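Local coordinates for putative Outer membrane protein (Helicobacter pylori, PDB 6GW5), which probably acts as the lectin-like host-attachment part of the SabA outer membrane adhesin, with Lewis X-type glycans its likely targets, at residues S59-A64 and C150-C155; E133-A138 and L171-Q176; K259-F264 and K343-L348. All coordinates share one frame; numbering follows the deposited sequence.

Contact 1: S59-A64 and C150-C155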
ATOM      1  N   SER A  59      -0.334  -5.342 -13.256  1.00 44.03           N
ATOM      2  CA  SER A  59       0.455  -5.383 -12.024  1.00 40.52           C
ATOM      3  C   SER A  59       0.366  -4.053 -11.234  1.00 39.62           C
ATOM      4  O   SER A  59       0.820  -3.032 -11.692  1.00 46.24           O
ATOM      5  CB  SER A  59       1.917  -5.658 -12.375  1.00 38.40           C
ATOM      6  OG  SER A  59       2.780  -5.421 -11.275  1.00 36.83           O
ATOM      7  N   PRO A  60      -0.158  -4.084 -10.017  1.00 37.79           N
ATOM      8  CA  PRO A  60      -0.169  -2.879  -9.230  1.00 35.50           C
ATOM      9  C   PRO A  60       1.195  -2.269  -9.067  1.00 35.98           C
ATOM     10  O   PRO A  60       1.342  -1.038  -9.162  1.00 34.57           O
ATOM     11  CB  PRO A  60      -0.678  -3.333  -7.860  1.00 37.21           C
ATOM     12  CG  PRO A  60      -1.328  -4.628  -8.070  1.00 36.18           C
ATOM     13  CD  PRO A  60      -0.709  -5.239  -9.285  1.00 38.54           C
ATOM     14  N   ILE A  61       2.203  -3.079  -8.788  1.00 35.73           N
ATOM     15  CA  ILE A  61       3.531  -2.479  -8.628  1.00 38.96           C
ATOM     16  C   ILE A  61       4.102  -1.953  -9.977  1.00 39.61           C
ATOM     17  O   ILE A  61       4.704  -0.864 -10.033  1.00 37.97           O
ATOM     18  CB  ILE A  61       4.493  -3.405  -7.893  1.00 40.69           C
ATOM     19  CG1 ILE A  61       3.946  -3.777  -6.495  1.00 38.57           C
ATOM     20  CG2 ILE A  61       5.871  -2.740  -7.726  1.00 40.01           C
ATOM     21  CD1 ILE A  61       3.683  -2.613  -5.543  1.00 38.50           C
ATOM     22  N   PHE A  62       3.850  -2.664 -11.071  1.00 40.15           N
ATOM     23  CA  PHE A  62       4.266  -2.162 -12.367  1.00 40.89           C
ATOM     24  C   PHE A  62       3.655  -0.795 -12.565  1.00 37.53           C
ATOM     25  O   PHE A  62       4.356   0.126 -12.935  1.00 36.30           O
ATOM     26  CB  PHE A  62       3.874  -3.092 -13.517  1.00 43.30           C
ATOM     27  CG  PHE A  62       4.444  -2.679 -14.831  1.00 46.73           C
ATOM     28  CD1 PHE A  62       5.702  -3.082 -15.209  1.00 51.94           C
ATOM     29  CD2 PHE A  62       3.736  -1.831 -15.680  1.00 48.24           C
ATOM     30  CE1 PHE A  62       6.243  -2.663 -16.425  1.00 57.16           C
ATOM     31  CE2 PHE A  62       4.256  -1.427 -16.897  1.00 48.47           C
ATOM     32  CZ  PHE A  62       5.515  -1.844 -17.277  1.00 51.38           C
ATOM     33  N   ASN A  63       2.350  -0.663 -12.301  1.00 39.46           N
ATOM     34  CA  ASN A  63       1.607   0.570 -12.613  1.00 37.14           C
ATOM     35  C   ASN A  63       2.086   1.733 -11.719  1.00 35.59           C
ATOM     36  O   ASN A  63       2.263   2.861 -12.162  1.00 35.64           O
ATOM     37  CB  ASN A  63       0.094   0.318 -12.515  1.00 41.32           C
ATOM     38  CG  ASN A  63      -0.428  -0.635 -13.592  1.00 43.33           C
ATOM     39  OD1 ASN A  63       0.198  -0.804 -14.625  1.00 50.81           O
ATOM     40  ND2 ASN A  63      -1.562  -1.293 -13.318  1.00 44.80           N
ATOM     41  N   ALA A  64       2.352   1.419 -10.472  1.00 34.84           N
ATOM     42  CA  ALA A  64       2.952   2.366  -9.561  1.00 39.31           C
ATOM     43  C   ALA A  64       4.310   2.833 -10.039  1.00 42.35           C
ATOM     44  O   ALA A  64       4.588   4.013  -9.990  1.00 49.67           O
ATOM     45  CB  ALA A  64       3.029   1.773  -8.160  1.00 39.68           C
ATOM     46  N   CYS A 150      10.203  -3.810 -18.533  1.00 58.30           N
ATOM     47  CA  CYS A 150       9.808  -5.213 -18.514  1.00 68.58           C
ATOM     48  C   CYS A 150       8.964  -5.483 -17.302  1.00 64.64           C
ATOM     49  O   CYS A 150       9.048  -4.767 -16.292  1.00 63.25           O
ATOM     50  CB  CYS A 150      11.042  -6.105 -18.455  1.00 69.96           C
ATOM     51  SG  CYS A 150      12.104  -5.827 -19.891  1.00 79.75           S
ATOM     52  N   ALA A 151       8.168  -6.534 -17.393  1.00 58.51           N
ATOM     53  CA  ALA A 151       7.491  -7.053 -16.219  1.00 56.23           C
ATOM     54  C   ALA A 151       8.512  -7.329 -15.131  1.00 47.09           C
ATOM     55  O   ALA A 151       9.671  -7.497 -15.418  1.00 50.30           O
ATOM     56  CB  ALA A 151       6.713  -8.303 -16.581  1.00 56.95           C
ATOM     57  N   LEU A 152       8.083  -7.326 -13.880  1.00 45.64           N
ATOM     58  CA  LEU A 152       8.991  -7.519 -12.760  1.00 49.14           C
ATOM     59  C   LEU A 152       9.713  -8.854 -12.812  1.00 49.86           C
ATOM     60  O   LEU A 152      10.740  -9.012 -12.164  1.00 49.67           O
ATOM     61  CB  LEU A 152       8.248  -7.426 -11.427  1.00 53.14           C
ATOM     62  CG  LEU A 152       8.045  -6.061 -10.789  1.00 54.19           C
ATOM     63  CD1 LEU A 152       7.068  -5.266 -11.609  1.00 59.32           C
ATOM     64  CD2 LEU A 152       7.503  -6.234  -9.382  1.00 54.70           C
ATOM     65  N   SER A 153       9.168  -9.802 -13.573  1.00 51.69           N
ATOM     66  CA  SER A 153       9.801 -11.103 -13.809  1.00 57.52           C
ATOM     67  C   SER A 153      11.106 -11.089 -14.618  1.00 60.90           C
ATOM     68  O   SER A 153      11.843 -12.053 -14.547  1.00 61.54           O
ATOM     69  CB  SER A 153       8.781 -12.116 -14.406  1.00 55.86           C
ATOM     70  OG  SER A 153       8.078 -11.620 -15.523  1.00 51.84           O
ATOM     71  N   GLY A 154      11.361 -10.015 -15.381  1.00 61.94           N
ATOM     72  CA  GLY A 154      12.610  -9.787 -16.122  1.00 57.27           C
ATOM     73  C   GLY A 154      12.337  -9.607 -17.605  1.00 59.15           C
ATOM     74  O   GLY A 154      11.174  -9.566 -18.020  1.00 57.94           O
ATOM     75  N   CYS A 155      13.393  -9.523 -18.419  1.00 70.24           N
ATOM     76  CA  CYS A 155      13.235  -9.159 -19.842  1.00 74.31           C
ATOM     77  C   CYS A 155      13.318 -10.320 -20.848  1.00 77.30           C
ATOM     78  O   CYS A 155      14.074 -10.286 -21.823  1.00 85.57           O
ATOM     79  CB  CYS A 155      14.224  -8.039 -20.205  1.00 79.61           C
ATOM     80  SG  CYS A 155      13.958  -6.468 -19.309  1.00 86.75           S
TER
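A chi1 of -173° swings the ring of Phe62 away from its own backbone nitrogen, off the first turn of helix 60-79, and lays one edge beside Cys150. Ile61 puts its CG2 methyl in the equivalent place, and that branch faces Leu152. The phenyl meets the loop by its rim: Phe62 CE1 lies 3.5 Å from Cys150 O, with the carbonyl oxygen close to the ring plane, where the weakly positive aromatic hydrogens suit it. Leu152 supplies the apolar half of the contact. Leu152 CD1 comes to 4.3 Å from Phe62 CB, near the plane of the ring, while the Leu152 and Ile61 side chains cross at about a right angle, Leu152 CD2 4.2 Å from Ile61 CG2. A forked side chain suits this spot because each methyl serves a different neighbour. The arrangement joins a capped helix start to a small disulfide loop. Ser59 is the N-cap: its OG accepts from Phe62 N at 3.0 Å, and the same oxygen is hydrogen-bonded to Asn52 O, tying the cap to helix 35-54. On the loop side, Ala151 to Gly154 form a type I beta turn, closed by Gly154 N to Ala151 O and spanned by the Cys150-Cys155 disulfide. Glycine belongs at 154 because, at phi 122° and psi -174°, a side chain there would be jammed against the carbonyl O of Ser153. The loop is held to a further helix, 215-240, where Gln235 NE2 bonds to Leu152 O and Ser234 touches both the Leu152 and Ile61 side chains.

Contact 2: E133-A138 and L171-Q176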
ATOM      1  N   GLU A 133      18.042  11.139 -20.019  1.00 59.72           N
ATOM      2  CA  GLU A 133      17.922  10.572 -21.366  1.00 60.23           C
ATOM      3  C   GLU A 133      17.795   9.067 -21.274  1.00 51.85           C
ATOM      4  O   GLU A 133      17.060   8.464 -22.024  1.00 52.30           O
ATOM      5  CB  GLU A 133      19.140  10.921 -22.230  1.00 63.02           C
ATOM      6  CG  GLU A 133      19.127  12.330 -22.786  1.00 69.70           C
ATOM      7  CD  GLU A 133      20.426  12.728 -23.480  1.00 73.10           C
ATOM      8  OE1 GLU A 133      21.414  11.954 -23.503  1.00 68.05           O
ATOM      9  OE2 GLU A 133      20.456  13.851 -24.015  1.00 75.38           O
ATOM     10  N   ASP A 134      18.553   8.478 -20.360  1.00 55.17           N
ATOM     11  CA  ASP A 134      18.543   7.034 -20.147  1.00 59.61           C
ATOM     12  C   ASP A 134      17.185   6.581 -19.608  1.00 60.30           C
ATOM     13  O   ASP A 134      16.604   5.608 -20.096  1.00 51.64           O
ATOM     14  CB  ASP A 134      19.696   6.619 -19.198  1.00 56.05           C
ATOM     15  CG  ASP A 134      21.085   6.627 -19.892  1.00 64.02           C
ATOM     16  OD1 ASP A 134      21.143   6.725 -21.156  1.00 50.78           O
ATOM     17  OD2 ASP A 134      22.107   6.530 -19.147  1.00 63.01           O
ATOM     18  N   LEU A 135      16.699   7.310 -18.600  1.00 57.15           N
ATOM     19  CA  LEU A 135      15.453   6.996 -17.960  1.00 48.67           C
ATOM     20  C   LEU A 135      14.316   7.154 -18.925  1.00 48.22           C
ATOM     21  O   LEU A 135      13.378   6.371 -18.887  1.00 44.86           O
ATOM     22  CB  LEU A 135      15.253   7.865 -16.746  1.00 48.38           C
ATOM     23  CG  LEU A 135      13.963   7.643 -15.974  1.00 47.41           C
ATOM     24  CD1 LEU A 135      13.888   6.228 -15.455  1.00 55.85           C
ATOM     25  CD2 LEU A 135      13.889   8.615 -14.806  1.00 45.69           C
ATOM     26  N   GLN A 136      14.406   8.152 -19.803  1.00 46.99           N
ATOM     27  CA  GLN A 136      13.419   8.331 -20.869  1.00 48.34           C
ATOM     28  C   GLN A 136      13.383   7.086 -21.775  1.00 48.82           C
ATOM     29  O   GLN A 136      12.300   6.496 -22.014  1.00 53.17           O
ATOM     30  CB  GLN A 136      13.695   9.613 -21.667  1.00 47.02           C
ATOM     31  CG  GLN A 136      12.737   9.892 -22.815  1.00 51.21           C
ATOM     32  CD  GLN A 136      11.300   9.885 -22.361  1.00 57.89           C
ATOM     33  OE1 GLN A 136      10.550   8.993 -22.724  1.00 67.85           O
ATOM     34  NE2 GLN A 136      10.923  10.845 -21.531  1.00 60.13           N
ATOM     35  N   ALA A 137      14.560   6.686 -22.251  1.00 50.07           N
ATOM     36  CA  ALA A 137      14.716   5.500 -23.113  1.00 49.05           C
ATOM     37  C   ALA A 137      14.240   4.233 -22.429  1.00 49.19           C
ATOM     38  O   ALA A 137      13.643   3.390 -23.053  1.00 52.43           O
ATOM     39  CB  ALA A 137      16.166   5.333 -23.495  1.00 47.80           C
ATOM     40  N   ALA A 138      14.542   4.119 -21.148  1.00 49.18           N
ATOM     41  CA  ALA A 138      14.107   3.015 -20.338  1.00 48.62           C
ATOM     42  C   ALA A 138      12.595   2.943 -20.227  1.00 49.03           C
ATOM     43  O   ALA A 138      12.053   1.847 -20.158  1.00 47.71           O
ATOM     44  CB  ALA A 138      14.748   3.092 -18.948  1.00 46.23           C
ATOM     45  N   LEU A 171      14.257   2.502 -11.787  1.00 43.06           N
ATOM     46  CA  LEU A 171      14.229   3.073 -10.450  1.00 47.09           C
ATOM     47  C   LEU A 171      15.604   3.558  -9.973  1.00 51.47           C
ATOM     48  O   LEU A 171      15.691   4.553  -9.278  1.00 49.73           O
ATOM     49  CB  LEU A 171      13.642   2.083  -9.461  1.00 49.08           C
ATOM     50  CG  LEU A 171      12.118   1.904  -9.542  1.00 52.86           C
ATOM     51  CD1 LEU A 171      11.705   0.717  -8.688  1.00 52.38           C
ATOM     52  CD2 LEU A 171      11.348   3.142  -9.097  1.00 56.03           C
ATOM     53  N   ASN A 172      16.675   2.847 -10.339  1.00 60.23           N
ATOM     54  CA  ASN A 172      18.025   3.222  -9.928  1.00 59.55           C
ATOM     55  C   ASN A 172      18.418   4.510 -10.659  1.00 55.52           C
ATOM     56  O   ASN A 172      19.017   5.414 -10.054  1.00 51.32           O
ATOM     57  CB  ASN A 172      19.016   2.079 -10.199  1.00 67.65           C
ATOM     58  CG  ASN A 172      20.184   2.082  -9.227  1.00 73.41           C
ATOM     59  OD1 ASN A 172      21.254   2.606  -9.547  1.00 80.43           O
ATOM     60  ND2 ASN A 172      19.990   1.500  -8.037  1.00 72.72           N
ATOM     61  N   LEU A 173      18.039   4.592 -11.942  1.00 45.74           N
ATOM     62  CA  LEU A 173      18.269   5.790 -12.717  1.00 47.98           C
ATOM     63  C   LEU A 173      17.587   6.939 -12.022  1.00 48.32           C
ATOM     64  O   LEU A 173      18.229   7.909 -11.666  1.00 54.58           O
ATOM     65  CB  LEU A 173      17.775   5.637 -14.165  1.00 46.66           C
ATOM     66  CG  LEU A 173      18.563   4.635 -15.041  1.00 47.26           C
ATOM     67  CD1 LEU A 173      17.900   4.437 -16.391  1.00 47.77           C
ATOM     68  CD2 LEU A 173      19.999   5.095 -15.271  1.00 43.25           C
ATOM     69  N   ALA A 174      16.296   6.795 -11.802  1.00 48.78           N
ATOM     70  CA  ALA A 174      15.518   7.815 -11.138  1.00 45.56           C
ATOM     71  C   ALA A 174      16.122   8.208  -9.825  1.00 46.41           C
ATOM     72  O   ALA A 174      16.153   9.383  -9.481  1.00 43.99           O
ATOM     73  CB  ALA A 174      14.080   7.326 -10.920  1.00 46.54           C
ATOM     74  N   GLN A 175      16.561   7.220  -9.052  1.00 52.34           N
ATOM     75  CA  GLN A 175      17.175   7.479  -7.729  1.00 58.18           C
ATOM     76  C   GLN A 175      18.407   8.377  -7.870  1.00 54.90           C
ATOM     77  O   GLN A 175      18.614   9.280  -7.065  1.00 49.38           O
ATOM     78  CB  GLN A 175      17.554   6.165  -7.048  1.00 64.71           C
ATOM     79  CG  GLN A 175      18.332   6.300  -5.736  1.00 72.94           C
ATOM     80  CD  GLN A 175      17.368   6.398  -4.580  1.00 79.31           C
ATOM     81  OE1 GLN A 175      17.096   5.395  -3.934  1.00 77.68           O
ATOM     82  NE2 GLN A 175      16.778   7.579  -4.359  1.00 88.29           N
ATOM     83  N   GLN A 176      19.219   8.092  -8.881  1.00 52.49           N
ATOM     84  CA  GLN A 176      20.457   8.837  -9.090  1.00 58.81           C
ATOM     85  C   GLN A 176      20.193  10.275  -9.504  1.00 55.08           C
ATOM     86  O   GLN A 176      20.789  11.221  -8.959  1.00 51.69           O
ATOM     87  CB  GLN A 176      21.316   8.154 -10.135  1.00 57.82           C
ATOM     88  CG  GLN A 176      22.069   6.962  -9.576  1.00 55.89           C
ATOM     89  CD  GLN A 176      22.792   6.242 -10.666  1.00 56.51           C
ATOM     90  OE1 GLN A 176      23.795   6.734 -11.174  1.00 70.92           O
ATOM     91  NE2 GLN A 176      22.265   5.120 -11.094  1.00 60.82           N
TER
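Leu173 projects from helix 167-183 onto the backbone of helix 122-139, and from the latter Leu135 reaches past Leu173 to Ala174. The two helices form a nearly antiparallel pair within the helical body of the adhesin domain, the short segments meeting at 153° with their axes 9.4 Å apart. Coiled-coil character is predicted for residues 121-148, and the leucine and alanine packing is consistent with it. Leu173 is the main bump. Leu173 CD1 settles into a shallow hollow whose floor is the backbone between Asp134 and Leu135, 3.8 Å from Leu135 N. One wall of the hollow is Asp134 CB, 4.0 Å from Leu173 CD1, and Ala138 CB bounds it one turn further on, 4.3 Å from the same Leu173 CD1. The small alanine suits this position because it lines the hollow without filling it. Of the Asp134 side chain, it is CB that touches Leu173, alongside the backbone carbonyl carbon, while the carboxylate lies near Lys130 in a long, weak ion pair. Leu135 is the return bump. The two leucines run past each other in opposite directions, Leu135 CD1 lying 4.1 Å from Leu173 CB. Because Leu135 CG stands anti to the backbone N (chi1 180°), its forked end extends to the low surface at Ala174, where a methyl-sized side chain admits it. Leu135 also packs on Ile69, Val72 and Leu73 of helix 60-79, and Ala174 on Ile224 of helix 215-240, which places this pair against both of those helices. Leu135 CD2 rests 4.1 Å from both CA and CB of Ala174.

Contact 3: K259-F264 and K343-L348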
ATOM      1  N   LYS A 259       1.709 -21.769   8.695  1.00 49.17           N
ATOM      2  CA  LYS A 259       2.669 -20.668   8.831  1.00 51.14           C
ATOM      3  C   LYS A 259       2.897 -19.950   7.515  1.00 46.59           C
ATOM      4  O   LYS A 259       2.957 -18.737   7.468  1.00 41.72           O
ATOM      5  CB  LYS A 259       4.033 -21.150   9.367  1.00 61.03           C
ATOM      6  CG  LYS A 259       4.116 -21.085  10.894  1.00 75.52           C
ATOM      7  CD  LYS A 259       4.729 -22.320  11.581  1.00 85.52           C
ATOM      8  CE  LYS A 259       4.218 -22.462  13.034  1.00 88.18           C
ATOM      9  NZ  LYS A 259       4.549 -21.322  13.940  1.00 93.94           N
ATOM     10  N   ASP A 260       3.028 -20.712   6.454  1.00 44.98           N
ATOM     11  CA  ASP A 260       3.383 -20.136   5.174  1.00 49.37           C
ATOM     12  C   ASP A 260       2.277 -19.325   4.555  1.00 45.79           C
ATOM     13  O   ASP A 260       2.518 -18.280   4.023  1.00 44.85           O
ATOM     14  CB  ASP A 260       3.761 -21.249   4.171  1.00 53.51           C
ATOM     15  CG  ASP A 260       5.105 -21.917   4.497  1.00 56.37           C
ATOM     16  OD1 ASP A 260       5.857 -21.431   5.406  1.00 51.22           O
ATOM     17  OD2 ASP A 260       5.382 -22.942   3.828  1.00 60.09           O
ATOM     18  N   ILE A 261       1.068 -19.845   4.570  1.00 40.79           N
ATOM     19  CA  ILE A 261      -0.011 -19.125   3.980  1.00 39.27           C
ATOM     20  C   ILE A 261      -0.184 -17.761   4.666  1.00 38.66           C
ATOM     21  O   ILE A 261      -0.553 -16.767   4.049  1.00 39.04           O
ATOM     22  CB  ILE A 261      -1.328 -19.973   3.976  1.00 42.98           C
ATOM     23  CG1 ILE A 261      -2.332 -19.407   2.956  1.00 42.13           C
ATOM     24  CG2 ILE A 261      -1.952 -20.086   5.373  1.00 39.92           C
ATOM     25  CD1 ILE A 261      -3.561 -20.258   2.682  1.00 43.58           C
ATOM     26  N   TYR A 262       0.027 -17.723   5.958  1.00 36.58           N
ATOM     27  CA  TYR A 262      -0.181 -16.490   6.688  1.00 38.79           C
ATOM     28  C   TYR A 262       0.886 -15.456   6.379  1.00 36.19           C
ATOM     29  O   TYR A 262       0.596 -14.325   6.154  1.00 35.29           O
ATOM     30  CB  TYR A 262      -0.151 -16.795   8.151  1.00 39.24           C
ATOM     31  CG  TYR A 262      -0.296 -15.607   9.038  1.00 38.24           C
ATOM     32  CD1 TYR A 262      -1.377 -14.780   8.946  1.00 41.08           C
ATOM     33  CD2 TYR A 262       0.629 -15.365  10.009  1.00 39.05           C
ATOM     34  CE1 TYR A 262      -1.500 -13.683   9.790  1.00 43.54           C
ATOM     35  CE2 TYR A 262       0.513 -14.292  10.845  1.00 40.25           C
ATOM     36  CZ  TYR A 262      -0.561 -13.473  10.749  1.00 42.85           C
ATOM     37  OH  TYR A 262      -0.622 -12.414  11.601  1.00 54.43           O
ATOM     38  N   ALA A 263       2.117 -15.903   6.340  1.00 38.95           N
ATOM     39  CA  ALA A 263       3.223 -15.083   5.885  1.00 40.06           C
ATOM     40  C   ALA A 263       2.971 -14.611   4.460  1.00 40.23           C
ATOM     41  O   ALA A 263       3.144 -13.442   4.143  1.00 38.99           O
ATOM     42  CB  ALA A 263       4.520 -15.880   5.944  1.00 37.84           C
ATOM     43  N   PHE A 264       2.533 -15.531   3.611  1.00 40.34           N
ATOM     44  CA  PHE A 264       2.267 -15.221   2.202  1.00 37.22           C
ATOM     45  C   PHE A 264       1.206 -14.143   2.100  1.00 36.91           C
ATOM     46  O   PHE A 264       1.379 -13.169   1.391  1.00 39.42           O
ATOM     47  CB  PHE A 264       1.835 -16.489   1.516  1.00 36.52           C
ATOM     48  CG  PHE A 264       1.663 -16.383   0.056  1.00 38.30           C
ATOM     49  CD1 PHE A 264       2.712 -16.043  -0.740  1.00 36.48           C
ATOM     50  CD2 PHE A 264       0.443 -16.728  -0.534  1.00 37.46           C
ATOM     51  CE1 PHE A 264       2.551 -15.999  -2.104  1.00 38.49           C
ATOM     52  CE2 PHE A 264       0.286 -16.694  -1.891  1.00 38.76           C
ATOM     53  CZ  PHE A 264       1.338 -16.317  -2.685  1.00 38.52           C
ATOM     54  N   LYS A 343      -5.438 -15.929   8.418  1.00 33.53           N
ATOM     55  CA  LYS A 343      -5.231 -15.707   9.831  1.00 36.48           C
ATOM     56  C   LYS A 343      -5.943 -16.793  10.569  1.00 33.68           C
ATOM     57  O   LYS A 343      -5.416 -17.391  11.449  1.00 35.13           O
ATOM     58  CB  LYS A 343      -5.788 -14.355  10.232  1.00 38.30           C
ATOM     59  CG  LYS A 343      -4.971 -13.578  11.204  1.00 44.03           C
ATOM     60  CD  LYS A 343      -5.681 -12.299  11.568  1.00 53.50           C
ATOM     61  CE  LYS A 343      -5.580 -11.919  13.046  1.00 57.00           C
ATOM     62  NZ  LYS A 343      -4.458 -12.517  13.819  1.00 58.35           N
ATOM     63  N   ASP A 344      -7.166 -17.049  10.192  1.00 35.30           N
ATOM     64  CA  ASP A 344      -7.939 -18.180  10.792  1.00 35.89           C
ATOM     65  C   ASP A 344      -7.226 -19.513  10.659  1.00 32.35           C
ATOM     66  O   ASP A 344      -7.174 -20.287  11.618  1.00 33.06           O
ATOM     67  CB  ASP A 344      -9.344 -18.288  10.197  1.00 37.07           C
ATOM     68  CG  ASP A 344     -10.295 -17.192  10.701  1.00 38.50           C
ATOM     69  OD1 ASP A 344     -10.132 -16.714  11.850  1.00 36.33           O
ATOM     70  OD2 ASP A 344     -11.190 -16.790   9.922  1.00 46.31           O
ATOM     71  N   VAL A 345      -6.611 -19.749   9.519  1.00 29.97           N
ATOM     72  CA  VAL A 345      -5.815 -20.971   9.367  1.00 32.06           C
ATOM     73  C   VAL A 345      -4.605 -20.967  10.303  1.00 34.51           C
ATOM     74  O   VAL A 345      -4.347 -21.960  10.993  1.00 37.77           O
ATOM     75  CB  VAL A 345      -5.367 -21.197   7.918  1.00 29.01           C
ATOM     76  CG1 VAL A 345      -4.436 -22.389   7.805  1.00 31.69           C
ATOM     77  CG2 VAL A 345      -6.589 -21.417   7.042  1.00 28.45           C
ATOM     78  N   TYR A 346      -3.896 -19.849  10.383  1.00 33.78           N
ATOM     79  CA  TYR A 346      -2.741 -19.742  11.285  1.00 36.08           C
ATOM     80  C   TYR A 346      -3.182 -19.911  12.728  1.00 34.46           C
ATOM     81  O   TYR A 346      -2.470 -20.482  13.536  1.00 33.11           O
ATOM     82  CB  TYR A 346      -2.033 -18.386  11.090  1.00 38.40           C
ATOM     83  CG  TYR A 346      -0.748 -18.116  11.884  1.00 40.92           C
ATOM     84  CD1 TYR A 346       0.491 -18.570  11.441  1.00 46.85           C
ATOM     85  CD2 TYR A 346      -0.772 -17.326  13.032  1.00 49.71           C
ATOM     86  CE1 TYR A 346       1.654 -18.316  12.157  1.00 50.49           C
ATOM     87  CE2 TYR A 346       0.380 -17.045  13.763  1.00 51.81           C
ATOM     88  CZ  TYR A 346       1.589 -17.546  13.322  1.00 54.45           C
ATOM     89  OH  TYR A 346       2.718 -17.273  14.034  1.00 60.54           O
ATOM     90  N   ASN A 347      -4.336 -19.401  13.084  1.00 32.61           N
ATOM     91  CA  ASN A 347      -4.685 -19.509  14.457  1.00 32.81           C
ATOM     92  C   ASN A 347      -5.487 -20.731  14.815  1.00 33.32           C
ATOM     93  O   ASN A 347      -5.943 -20.800  15.950  1.00 37.54           O
ATOM     94  CB  ASN A 347      -5.411 -18.281  14.930  1.00 35.34           C
ATOM     95  CG  ASN A 347      -4.611 -17.026  14.805  1.00 34.50           C
ATOM     96  OD1 ASN A 347      -5.176 -15.979  14.540  1.00 39.20           O
ATOM     97  ND2 ASN A 347      -3.347 -17.081  15.089  1.00 38.56           N
ATOM     98  N   LEU A 348      -5.597 -21.726  13.928  1.00 32.34           N
ATOM     99  CA  LEU A 348      -6.491 -22.849  14.206  1.00 33.15           C
ATOM    100  C   LEU A 348      -6.186 -23.514  15.519  1.00 33.95           C
ATOM    101  O   LEU A 348      -7.081 -23.702  16.354  1.00 33.38           O
ATOM    102  CB  LEU A 348      -6.539 -23.886  13.065  1.00 32.90           C
ATOM    103  CG  LEU A 348      -7.450 -25.126  13.289  1.00 32.72           C
ATOM    104  CD1 LEU A 348      -8.864 -24.694  13.665  1.00 31.61           C
ATOM    105  CD2 LEU A 348      -7.481 -26.061  12.070  1.00 29.75           C
TER
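The rings of Tyr262 and Tyr346 lie face to face, their centroids 4.3 Å apart and their planes tilted by 27°. The stack is offset: Tyr262 CD2 stands 3.5 Å above the Tyr346 ring, over its centre, while Tyr346 CD2 covers a face of the Tyr262 ring. Lys259 CG lies at the edge of the Tyr346 ring, 3.9 Å from Tyr346 CE1. Tyr262 has a lysine neighbour too: Lys343 runs alongside it, pointing the same way, and Lys343 CG comes within 3.7 Å of Tyr262 CE1. Both rings extend from their helices and meet between them, each CG being anti to the backbone N (chi1 178° for Tyr262, -176° for Tyr346). These are helices 255-283 and 317-346, packed side by side and running in opposite senses, so that Lys259 is paired with Tyr346 and Tyr262 with Lys343 by nearest CA. The lysines suit this surface-facing side, since their methylenes lie against ring carbons while the exposed chains run on from there. On the inner side, Ile261 CG2 meets Val345 CG1 at 4.2 Å, the two beta-branched side chains crossing at about a right angle. Ile261 also packs on Leu42 and Val345 on Val38, both of helix 35-54. Asp344 faces elsewhere, its carboxylate bonding to Ser28 and Asn31 of helix 3-32.

Along the chain the segments of contacts 1 and 2 alternate, so the two are interleaved, whereas contact 3 opens only after both have closed. Contacts 1 and 2 are neighbours, with centres 16 Å apart, and helix 60-79 links them: its start belongs to contact 1, and further along it packs on Leu135 of contact 2. Helix 215-240 borders both. Contact 3 lies about 27 Å from contact 1 and 39 Å from contact 2, centre to centre, on the opposite side of the chain's centre from contact 2. Helix 317-346 spans the gap, carrying contact 3 and reaching Asn63 of contact 1. Long helices thus join distant parts of one elongated adhesin domain.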